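Local coordinates for protein TagI restriction endonuclease (Thermocrispum agreste, PDB 6GHS) that probably recognises 5-methylcytosine or 5-hydroxymethylcytosine in DNA through an SRA domain and cleaves the modified DNA with an HNH nuclease domain, at residues L94-Q98 against V130-W134; L99-P103 against G161-D165; Y3-G8 against L102-V106. All blocks are in the same frame, centred on the assembly; numbering follows the deposited sequence.

From the N terminus, the first of these segments is 3-8, which meets 102-106 in contact 3 and closes a loop of some ninety residues. Before that loop ends, residues 94-98 of helix 89-100 pack against strand 122-137 in contact 1, closing a loop of 31 residues, and the end of the helix meets 161-165 in contact 2, closing one of 57. Contact 1 crosses both of the others, whereas contact 2 starts from 99-103, where contact 3 finishes, and the two share Leu102 and Pro103. Together they fasten the helix, the N-terminal segment and strand 163-164 around the mixed sheet of the SRA domain. Phe7 O and Asp165 N, probably hydrogen-bonded, join contacts 2 and 3 directly.

Contact 1 of 3, residues L94-Q98 against V130-W134; sequences LVRSQ and VVAHW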
ATOM      1  N   LEU A  94       8.718 -10.491  13.574  1.00 28.63           N
ATOM      2  CA  LEU A  94       8.001 -10.772  12.344  1.00 29.63           C
ATOM      3  C   LEU A  94       6.818  -9.831  12.093  1.00 29.51           C
ATOM      4  O   LEU A  94       6.524  -9.521  10.945  1.00 30.89           O
ATOM      5  CB  LEU A  94       7.517 -12.222  12.312  1.00 30.02           C
ATOM      6  CG  LEU A  94       8.430 -13.227  11.628  1.00 29.44           C
ATOM      7  CD1 LEU A  94       7.858 -14.612  11.855  1.00 29.57           C
ATOM      8  CD2 LEU A  94       8.549 -12.939  10.138  1.00 29.22           C
ATOM      9  N   VAL A  95       6.134  -9.395  13.143  1.00 28.90           N
ATOM     10  CA  VAL A  95       5.042  -8.433  12.976  1.00 29.73           C
ATOM     11  C   VAL A  95       5.622  -7.069  12.637  1.00 29.54           C
ATOM     12  O   VAL A  95       5.086  -6.345  11.805  1.00 30.52           O
ATOM     13  CB  VAL A  95       4.169  -8.287  14.242  1.00 30.68           C
ATOM     14  CG1 VAL A  95       3.091  -7.226  14.026  1.00 30.25           C
ATOM     15  CG2 VAL A  95       3.538  -9.626  14.622  1.00 31.53           C
ATOM     16  N   ARG A  96       6.710  -6.723  13.309  1.00 29.02           N
ATOM     17  CA  ARG A  96       7.395  -5.472  13.072  1.00 29.07           C
ATOM     18  C   ARG A  96       7.947  -5.431  11.649  1.00 28.90           C
ATOM     19  O   ARG A  96       8.021  -4.373  11.067  1.00 29.23           O
ATOM     20  CB  ARG A  96       8.496  -5.287  14.119  1.00 29.89           C
ATOM     21  CG  ARG A  96       9.355  -4.045  14.008  1.00 30.97           C
ATOM     22  CD  ARG A  96       8.550  -2.761  13.996  1.00 32.62           C
ATOM     23  NE  ARG A  96       7.773  -2.527  15.211  1.00 33.92           N
ATOM     24  CZ  ARG A  96       6.842  -1.572  15.336  1.00 36.17           C
ATOM     25  NH1 ARG A  96       6.553  -0.752  14.317  1.00 37.88           N
ATOM     26  NH2 ARG A  96       6.181  -1.430  16.485  1.00 36.59           N
ATOM     27  N   SER A  97       8.322  -6.575  11.085  1.00 29.11           N
ATOM     28  CA  SER A  97       8.715  -6.627   9.672  1.00 29.77           C
ATOM     29  C   SER A  97       7.544  -6.318   8.759  1.00 29.47           C
ATOM     30  O   SER A  97       7.687  -5.570   7.796  1.00 30.05           O
ATOM     31  CB  SER A  97       9.312  -7.989   9.297  1.00 30.64           C
ATOM     32  OG  SER A  97      10.689  -8.035   9.623  1.00 31.47           O
ATOM     33  N   GLN A  98       6.399  -6.916   9.067  1.00 29.72           N
ATOM     34  CA  GLN A  98       5.155  -6.686   8.343  1.00 29.58           C
ATOM     35  C   GLN A  98       4.804  -5.196   8.347  1.00 29.61           C
ATOM     36  O   GLN A  98       4.548  -4.617   7.295  1.00 29.86           O
ATOM     37  CB  GLN A  98       4.029  -7.497   8.986  1.00 29.95           C
ATOM     38  CG  GLN A  98       2.702  -7.482   8.238  1.00 30.66           C
ATOM     39  CD  GLN A  98       1.498  -7.325   9.163  1.00 30.16           C
ATOM     40  OE1 GLN A  98       1.101  -8.263   9.862  1.00 29.31           O
ATOM     41  NE2 GLN A  98       0.907  -6.135   9.157  1.00 30.01           N
ATOM     42  N   VAL A 130       6.135  -9.949   4.546  1.00 42.37           N
ATOM     43  CA  VAL A 130       5.143 -10.408   5.523  1.00 40.89           C
ATOM     44  C   VAL A 130       3.919  -9.519   5.320  1.00 40.04           C
ATOM     45  O   VAL A 130       4.036  -8.288   5.312  1.00 40.41           O
ATOM     46  CB  VAL A 130       5.647 -10.291   6.973  1.00 40.78           C
ATOM     47  CG1 VAL A 130       4.654 -10.933   7.934  1.00 40.42           C
ATOM     48  CG2 VAL A 130       7.024 -10.932   7.110  1.00 40.82           C
ATOM     49  N   VAL A 131       2.756 -10.136   5.152  1.00 37.51           N
ATOM     50  CA  VAL A 131       1.547  -9.411   4.770  1.00 36.46           C
ATOM     51  C   VAL A 131       0.523  -9.315   5.901  1.00 36.18           C
ATOM     52  O   VAL A 131      -0.070  -8.255   6.104  1.00 36.15           O
ATOM     53  CB  VAL A 131       0.928 -10.034   3.506  1.00 35.78           C
ATOM     54  CG1 VAL A 131      -0.460  -9.458   3.225  1.00 37.16           C
ATOM     55  CG2 VAL A 131       1.858  -9.811   2.319  1.00 34.64           C
ATOM     56  N   ALA A 132       0.299 -10.410   6.618  1.00 36.76           N
ATOM     57  CA  ALA A 132      -0.640 -10.404   7.737  1.00 37.98           C
ATOM     58  C   ALA A 132      -0.211 -11.378   8.799  1.00 37.16           C
ATOM     59  O   ALA A 132       0.639 -12.228   8.546  1.00 37.53           O
ATOM     60  CB  ALA A 132      -2.033 -10.761   7.253  1.00 40.44           C
ATOM     61  N   HIS A 133      -0.808 -11.248   9.983  1.00 36.17           N
ATOM     62  CA  HIS A 133      -0.598 -12.207  11.063  1.00 36.09           C
ATOM     63  C   HIS A 133      -1.859 -12.430  11.882  1.00 36.82           C
ATOM     64  O   HIS A 133      -2.729 -11.581  11.937  1.00 40.57           O
ATOM     65  CB  HIS A 133       0.519 -11.735  11.976  1.00 34.60           C
ATOM     66  CG  HIS A 133       0.165 -10.518  12.762  1.00 34.42           C
ATOM     67  ND1 HIS A 133       0.535  -9.251  12.371  1.00 35.42           N
ATOM     68  CD2 HIS A 133      -0.544 -10.369  13.906  1.00 34.23           C
ATOM     69  CE1 HIS A 133       0.082  -8.373  13.251  1.00 35.45           C
ATOM     70  NE2 HIS A 133      -0.573  -9.027  14.193  1.00 35.10           N
ATOM     71  N   TRP A 134      -1.941 -13.580  12.528  1.00 37.23           N
ATOM     72  CA  TRP A 134      -3.103 -13.921  13.336  1.00 38.44           C
ATOM     73  C   TRP A 134      -2.741 -15.003  14.326  1.00 39.01           C
ATOM     74  O   TRP A 134      -1.617 -15.506  14.325  1.00 38.19           O
ATOM     75  CB  TRP A 134      -4.234 -14.423  12.438  1.00 39.38           C
ATOM     76  CG  TRP A 134      -3.816 -15.593  11.632  1.00 40.40           C
ATOM     77  CD1 TRP A 134      -3.908 -16.911  11.977  1.00 40.16           C
ATOM     78  CD2 TRP A 134      -3.192 -15.554  10.352  1.00 41.50           C
ATOM     79  NE1 TRP A 134      -3.391 -17.697  10.977  1.00 39.65           N
ATOM     80  CE2 TRP A 134      -2.945 -16.889   9.968  1.00 40.19           C
ATOM     81  CE3 TRP A 134      -2.821 -14.515   9.485  1.00 41.70           C
ATOM     82  CZ2 TRP A 134      -2.346 -17.216   8.760  1.00 41.16           C
ATOM     83  CZ3 TRP A 134      -2.223 -14.840   8.281  1.00 42.44           C
ATOM     84  CH2 TRP A 134      -1.990 -16.182   7.928  1.00 42.18           C
TER
HETATM   85  O   HOH W   1       7.410  -7.646   5.328  1.00 24.26           O
HETATM   86  O   HOH W   2       4.966  -5.845   4.707  1.00 43.57           O
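Gln98, Val130 and His133 carry the contact between helix 89-100 and strand 122-137, whose short segments approach to 7.6 Å between axes. A chi1 of -173° sends the Gln98 chain away from its own backbone N, and a bend at chi2 then carries it past the strand backbone. Gln98 CB lies 3.6 Å from Val130 CG1, and CG passes the carbonyl O of Val130. At the far end Gln98 OE1 accepts a hydrogen bond of 2.8 Å from His133 ND1. This bond is moderately bent, with the donor tilted 26° from the carbonyl plane, and the amide and imidazole planes stand 29° apart. Val95 CG2 sits over one face of the His133 ring, 3.8 Å from its centroid, in a CH-pi contact. Val130 points toward the helix, and its other methyl, CG2, meets Leu94 CD2 at 3.9 Å; a compact branched residue suits this buried place between leucine and the glutamine stem. One water accepts from Val130 N and is only weakly bonded to Ser97 O. Beyond the pair, His133 NE2 bonds to Asp220 OD2, and Gln98 NE2 to Asn259 OD1 of the second subunit. Histidine and glutamine each use two polar ends here, so the buried imidazole is fixed in rotation by an amide on one side and a carboxylate on the other, and Asp220 would probably favour a ring protonated on both nitrogens.

Contact 2 of 3, residues L99-P103 against G161-D165; sequences LEGLP and GVVVD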
ATOM      1  N   LEU A  99       4.832  -4.571   9.520  1.00 29.33           N
ATOM      2  CA  LEU A  99       4.464  -3.159   9.639  1.00 30.36           C
ATOM      3  C   LEU A  99       5.436  -2.177   8.966  1.00 31.75           C
ATOM      4  O   LEU A  99       4.998  -1.228   8.307  1.00 33.22           O
ATOM      5  CB  LEU A  99       4.307  -2.766  11.103  1.00 30.08           C
ATOM      6  CG  LEU A  99       3.200  -3.480  11.876  1.00 31.04           C
ATOM      7  CD1 LEU A  99       3.193  -2.961  13.310  1.00 31.73           C
ATOM      8  CD2 LEU A  99       1.822  -3.336  11.237  1.00 30.44           C
ATOM      9  N   GLU A 100       6.740  -2.383   9.144  1.00 32.11           N
ATOM     10  CA  GLU A 100       7.750  -1.536   8.499  1.00 31.79           C
ATOM     11  C   GLU A 100       7.973  -1.903   7.041  1.00 32.40           C
ATOM     12  O   GLU A 100       8.703  -1.184   6.343  1.00 33.21           O
ATOM     13  CB  GLU A 100       9.095  -1.633   9.213  1.00 32.06           C
ATOM     14  CG  GLU A 100       9.082  -1.260  10.681  1.00 32.05           C
ATOM     15  CD  GLU A 100       8.518   0.102  10.919  1.00 31.81           C
ATOM     16  OE1 GLU A 100       8.905   1.030  10.176  1.00 30.81           O
ATOM     17  OE2 GLU A 100       7.683   0.217  11.837  1.00 32.40           O
ATOM     18  N   GLY A 101       7.379  -3.012   6.587  1.00 31.68           N
ATOM     19  CA  GLY A 101       7.549  -3.478   5.221  1.00 31.87           C
ATOM     20  C   GLY A 101       8.982  -3.904   4.964  1.00 32.72           C
ATOM     21  O   GLY A 101       9.570  -3.517   3.958  1.00 32.64           O
ATOM     22  N   LEU A 102       9.548  -4.679   5.890  1.00 33.44           N
ATOM     23  CA  LEU A 102      10.927  -5.135   5.790  1.00 33.25           C
ATOM     24  C   LEU A 102      10.892  -6.511   5.206  1.00 33.94           C
ATOM     25  O   LEU A 102      10.151  -7.342   5.705  1.00 35.29           O
ATOM     26  CB  LEU A 102      11.588  -5.200   7.156  1.00 33.35           C
ATOM     27  CG  LEU A 102      11.867  -3.822   7.761  1.00 34.47           C
ATOM     28  CD1 LEU A 102      11.989  -3.914   9.277  1.00 35.58           C
ATOM     29  CD2 LEU A 102      13.121  -3.186   7.178  1.00 34.63           C
ATOM     30  N   PRO A 103      11.699  -6.769   4.161  1.00 34.75           N
ATOM     31  CA  PRO A 103      11.706  -8.082   3.519  1.00 34.73           C
ATOM     32  C   PRO A 103      12.411  -9.113   4.380  1.00 36.09           C
ATOM     33  O   PRO A 103      13.310  -8.764   5.145  1.00 36.07           O
ATOM     34  CB  PRO A 103      12.498  -7.829   2.245  1.00 34.18           C
ATOM     35  CG  PRO A 103      13.461  -6.764   2.628  1.00 33.68           C
ATOM     36  CD  PRO A 103      12.750  -5.893   3.611  1.00 33.78           C
ATOM     37  N   GLY A 161       7.014  -2.284  -2.343  1.00 89.78           N
ATOM     38  CA  GLY A 161       7.139  -1.169  -1.391  1.00 84.99           C
ATOM     39  C   GLY A 161       8.113  -1.387  -0.245  1.00 82.15           C
ATOM     40  O   GLY A 161       8.074  -0.664   0.756  1.00 82.23           O
ATOM     41  N   VAL A 162       9.004  -2.364  -0.400  1.00 77.99           N
ATOM     42  CA  VAL A 162       9.916  -2.756   0.681  1.00 70.84           C
ATOM     43  C   VAL A 162      11.100  -1.808   0.865  1.00 65.63           C
ATOM     44  O   VAL A 162      11.466  -1.049  -0.037  1.00 63.56           O
ATOM     45  CB  VAL A 162      10.419  -4.224   0.537  1.00 68.17           C
ATOM     46  CG1 VAL A 162       9.244  -5.194   0.615  1.00 65.65           C
ATOM     47  CG2 VAL A 162      11.246  -4.446  -0.733  1.00 67.83           C
ATOM     48  N   VAL A 163      11.686  -1.890   2.055  1.00 62.81           N
ATOM     49  CA  VAL A 163      12.847  -1.100   2.440  1.00 63.59           C
ATOM     50  C   VAL A 163      13.968  -2.063   2.857  1.00 67.63           C
ATOM     51  O   VAL A 163      13.725  -3.009   3.605  1.00 67.71           O
ATOM     52  CB  VAL A 163      12.509  -0.076   3.556  1.00 61.20           C
ATOM     53  CG1 VAL A 163      11.552   0.977   3.035  1.00 63.86           C
ATOM     54  CG2 VAL A 163      11.896  -0.722   4.789  1.00 60.10           C
ATOM     55  N   VAL A 164      15.183  -1.831   2.355  1.00 72.02           N
ATOM     56  CA  VAL A 164      16.333  -2.719   2.603  1.00 72.86           C
ATOM     57  C   VAL A 164      17.515  -1.936   3.181  1.00 76.28           C
ATOM     58  O   VAL A 164      17.595  -0.714   3.013  1.00 75.26           O
ATOM     59  CB  VAL A 164      16.761  -3.480   1.323  1.00 74.78           C
ATOM     60  CG1 VAL A 164      15.567  -4.193   0.695  1.00 72.69           C
ATOM     61  CG2 VAL A 164      17.437  -2.552   0.310  1.00 78.38           C
ATOM     62  N   ASP A 165      18.431  -2.651   3.842  1.00 82.06           N
ATOM     63  CA  ASP A 165      19.547  -2.022   4.568  1.00 85.64           C
ATOM     64  C   ASP A 165      20.634  -1.465   3.648  1.00 97.65           C
ATOM     65  O   ASP A 165      21.036  -0.308   3.814  1.00 99.94           O
ATOM     66  CB  ASP A 165      20.163  -2.973   5.613  1.00 79.75           C
ATOM     67  CG  ASP A 165      19.786  -2.602   7.042  1.00 80.06           C
ATOM     68  OD1 ASP A 165      19.696  -1.393   7.366  1.00 80.27           O
ATOM     69  OD2 ASP A 165      19.602  -3.525   7.857  1.00 79.72           O
TER
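A Schellman motif ends helix 89-100 at Gly101, and the carbonyl O that this turn presents is taken by the backbone of Val163. Within the motif Leu102 N reaches back to Ser97 O and Gly101 N to Gln98 O. Glycine suits the site because phi is positive (66°). Val163 N donates to Gly101 O at 3.3 Å, and Val162 CA adds a C-H...O contact of 3.4 Å to the same oxygen. Apolar groups fill in beside this pair. In Val163 a chi1 of -66° puts CG1 anti to the carbonyl carbon and leaves CG2 between backbone N and carbonyl carbon, where Val163 CG2 meets Leu102 CD2 at 3.6 Å and also approaches Glu100 O. Pro103, which has no N-H to satisfy, lays its ring against the valines, its CG 3.8 Å from Val164 CG1. Around the contact, Leu102 and Val163 both touch Ala196 of helix 196-206, while Glu100 forms a salt bridge with Lys203 of that helix. Pro103 and Val162 pack on Ile154, and strand 163-164 runs parallel to strand 194-195.

Contact 3 of 3, residues Y3-G8 against L102-V106; sequences YKRTFG and LPVRV
Arg105 turns its CG anti to its own carbonyl carbon and bends again at chi3 (-62°), which carries the guanidinium back to the N-terminal segment, edge first. NH1 is held by two backbone oxygens, both in the guanidinium plane. The bond to Thr6 O is almost straight, and Arg105 NH1 to Gly8 O is 2.9 Å. In Phe7 a chi1 of -57° puts CG beside the backbone N, with a face of the ring turned to Leu102. There CD2 of Leu102 makes a CH-pi contact 4.1 Å from the Phe7 ring centroid, toward the rim, while Pro103 O lies at the ring edge. Gly8 adopts backbone angles that would press a CB onto the preceding carbonyl O, so glycine fits; its N shares a water with Pro103 O. Arginine is apt because one nitrogen can grip two carbonyls while NH2 forms a salt bridge with Asp47, which also hydrogen-bonds Tyr3 OH. A leucine in place of Arg105 would probably leave the Thr6 and Gly8 carbonyls without these donors and Asp47 without this charge partner, setting the N-terminal segment freer to move. Strand 104-109 lies between strand 45-51, its parallel neighbour bearing Asp47, and the antiparallel strand 122-137. The N-terminal segment therefore fastens to this part of the sheet, and it also reaches the end of strand 163-164.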
ATOM      1  N   TYR A   3      27.262 -11.589  14.554  1.00 73.77           N
ATOM      2  CA  TYR A   3      26.155 -11.421  13.605  1.00 66.17           C
ATOM      3  C   TYR A   3      25.631  -9.982  13.601  1.00 62.54           C
ATOM      4  O   TYR A   3      25.432  -9.384  14.655  1.00 55.70           O
ATOM      5  CB  TYR A   3      25.009 -12.365  13.949  1.00 63.49           C
ATOM      6  CG  TYR A   3      23.881 -12.347  12.949  1.00 60.20           C
ATOM      7  CD1 TYR A   3      24.022 -12.978  11.724  1.00 59.69           C
ATOM      8  CD2 TYR A   3      22.668 -11.709  13.227  1.00 57.65           C
ATOM      9  CE1 TYR A   3      22.995 -12.970  10.790  1.00 60.50           C
ATOM     10  CE2 TYR A   3      21.629 -11.699  12.296  1.00 57.28           C
ATOM     11  CZ  TYR A   3      21.797 -12.340  11.079  1.00 57.64           C
ATOM     12  OH  TYR A   3      20.808 -12.368  10.125  1.00 51.74           O
ATOM     13  N   LYS A   4      25.412  -9.458  12.398  1.00 64.44           N
ATOM     14  CA  LYS A   4      24.834  -8.134  12.163  1.00 66.12           C
ATOM     15  C   LYS A   4      23.481  -8.364  11.451  1.00 59.34           C
ATOM     16  O   LYS A   4      23.440  -8.942  10.360  1.00 51.50           O
ATOM     17  CB  LYS A   4      25.822  -7.307  11.318  1.00 73.45           C
ATOM     18  CG  LYS A   4      25.331  -5.982  10.723  1.00 82.64           C
ATOM     19  CD  LYS A   4      25.358  -4.798  11.697  1.00 89.31           C
ATOM     20  CE  LYS A   4      25.443  -3.451  10.963  1.00 92.13           C
ATOM     21  NZ  LYS A   4      24.409  -3.266   9.898  1.00 92.26           N
ATOM     22  N   ARG A   5      22.385  -7.932  12.086  1.00 54.95           N
ATOM     23  CA  ARG A   5      21.035  -8.146  11.548  1.00 50.87           C
ATOM     24  C   ARG A   5      20.793  -7.217  10.382  1.00 46.71           C
ATOM     25  O   ARG A   5      20.882  -5.998  10.515  1.00 43.36           O
ATOM     26  CB  ARG A   5      19.948  -7.928  12.606  1.00 51.09           C
ATOM     27  CG  ARG A   5      18.631  -8.579  12.210  1.00 49.55           C
ATOM     28  CD  ARG A   5      17.583  -8.561  13.306  1.00 48.51           C
ATOM     29  NE  ARG A   5      18.053  -9.206  14.532  1.00 47.76           N
ATOM     30  CZ  ARG A   5      18.183 -10.519  14.716  1.00 48.46           C
ATOM     31  NH1 ARG A   5      17.892 -11.384  13.751  1.00 49.44           N
ATOM     32  NH2 ARG A   5      18.622 -10.980  15.888  1.00 48.60           N
ATOM     33  N   THR A   6      20.480  -7.801   9.238  1.00 46.32           N
ATOM     34  CA  THR A   6      20.508  -7.054   7.998  1.00 47.67           C
ATOM     35  C   THR A   6      19.424  -7.543   7.070  1.00 45.29           C
ATOM     36  O   THR A   6      19.283  -8.739   6.845  1.00 41.59           O
ATOM     37  CB  THR A   6      21.910  -7.123   7.357  1.00 49.33           C
ATOM     38  OG1 THR A   6      22.795  -6.286   8.115  1.00 51.61           O
ATOM     39  CG2 THR A   6      21.909  -6.640   5.903  1.00 50.00           C
ATOM     40  N   PHE A   7      18.670  -6.586   6.539  1.00 44.27           N
ATOM     41  CA  PHE A   7      17.498  -6.875   5.762  1.00 44.89           C
ATOM     42  C   PHE A   7      17.844  -6.771   4.298  1.00 45.43           C
ATOM     43  O   PHE A   7      18.507  -5.826   3.877  1.00 44.18           O
ATOM     44  CB  PHE A   7      16.389  -5.886   6.106  1.00 46.09           C
ATOM     45  CG  PHE A   7      16.029  -5.874   7.561  1.00 45.03           C
ATOM     46  CD1 PHE A   7      15.108  -6.782   8.064  1.00 43.61           C
ATOM     47  CD2 PHE A   7      16.635  -4.968   8.433  1.00 44.04           C
ATOM     48  CE1 PHE A   7      14.787  -6.778   9.408  1.00 43.55           C
ATOM     49  CE2 PHE A   7      16.317  -4.959   9.782  1.00 43.40           C
ATOM     50  CZ  PHE A   7      15.391  -5.866  10.266  1.00 43.55           C
ATOM     51  N   GLY A   8      17.370  -7.748   3.535  1.00 47.52           N
ATOM     52  CA  GLY A   8      17.581  -7.808   2.103  1.00 50.11           C
ATOM     53  C   GLY A   8      18.533  -8.931   1.776  1.00 54.31           C
ATOM     54  O   GLY A   8      18.823  -9.788   2.619  1.00 54.49           O
ATOM     55  N   LEU A 102       9.548  -4.679   5.890  1.00 33.44           N
ATOM     56  CA  LEU A 102      10.927  -5.135   5.790  1.00 33.25           C
ATOM     57  C   LEU A 102      10.892  -6.511   5.206  1.00 33.94           C
ATOM     58  O   LEU A 102      10.151  -7.342   5.705  1.00 35.29           O
ATOM     59  CB  LEU A 102      11.588  -5.200   7.156  1.00 33.35           C
ATOM     60  CG  LEU A 102      11.867  -3.822   7.761  1.00 34.47           C
ATOM     61  CD1 LEU A 102      11.989  -3.914   9.277  1.00 35.58           C
ATOM     62  CD2 LEU A 102      13.121  -3.186   7.178  1.00 34.63           C
ATOM     63  N   PRO A 103      11.699  -6.769   4.161  1.00 34.75           N
ATOM     64  CA  PRO A 103      11.706  -8.082   3.519  1.00 34.73           C
ATOM     65  C   PRO A 103      12.411  -9.113   4.380  1.00 36.09           C
ATOM     66  O   PRO A 103      13.310  -8.764   5.145  1.00 36.07           O
ATOM     67  CB  PRO A 103      12.498  -7.829   2.245  1.00 34.18           C
ATOM     68  CG  PRO A 103      13.461  -6.764   2.628  1.00 33.68           C
ATOM     69  CD  PRO A 103      12.750  -5.893   3.611  1.00 33.78           C
ATOM     70  N   VAL A 104      12.001 -10.369   4.242  1.00 38.38           N
ATOM     71  CA  VAL A 104      12.476 -11.452   5.097  1.00 40.71           C
ATOM     72  C   VAL A 104      13.100 -12.532   4.230  1.00 41.84           C
ATOM     73  O   VAL A 104      12.405 -13.139   3.419  1.00 45.86           O
ATOM     74  CB  VAL A 104      11.304 -12.090   5.880  1.00 41.79           C
ATOM     75  CG1 VAL A 104      11.767 -13.319   6.661  1.00 42.66           C
ATOM     76  CG2 VAL A 104      10.655 -11.069   6.804  1.00 42.18           C
ATOM     77  N   ARG A 105      14.391 -12.795   4.418  1.00 40.22           N
ATOM     78  CA  ARG A 105      15.035 -13.934   3.756  1.00 39.52           C
ATOM     79  C   ARG A 105      14.422 -15.271   4.197  1.00 39.69           C
ATOM     80  O   ARG A 105      14.570 -15.679   5.353  1.00 41.23           O
ATOM     81  CB  ARG A 105      16.536 -13.960   4.058  1.00 38.42           C
ATOM     82  CG  ARG A 105      17.338 -12.822   3.454  1.00 37.70           C
ATOM     83  CD  ARG A 105      18.823 -13.048   3.669  1.00 37.51           C
ATOM     84  NE  ARG A 105      19.158 -13.071   5.093  1.00 36.20           N
ATOM     85  CZ  ARG A 105      19.294 -11.995   5.858  1.00 35.74           C
ATOM     86  NH1 ARG A 105      19.145 -10.774   5.351  1.00 36.25           N
ATOM     87  NH2 ARG A 105      19.586 -12.139   7.147  1.00 36.42           N
ATOM     88  N   VAL A 106      13.741 -15.954   3.283  1.00 38.61           N
ATOM     89  CA  VAL A 106      13.363 -17.339   3.522  1.00 40.77           C
ATOM     90  C   VAL A 106      14.514 -18.260   3.117  1.00 43.63           C
ATOM     91  O   VAL A 106      15.005 -18.188   1.991  1.00 45.24           O
ATOM     92  CB  VAL A 106      12.082 -17.720   2.770  1.00 40.53           C
ATOM     93  CG1 VAL A 106      11.822 -19.230   2.836  1.00 40.75           C
ATOM     94  CG2 VAL A 106      10.913 -16.942   3.352  1.00 40.36           C
TER
HETATM   95  O   HOH W   3      15.824  -9.766   5.308  1.00 25.81           O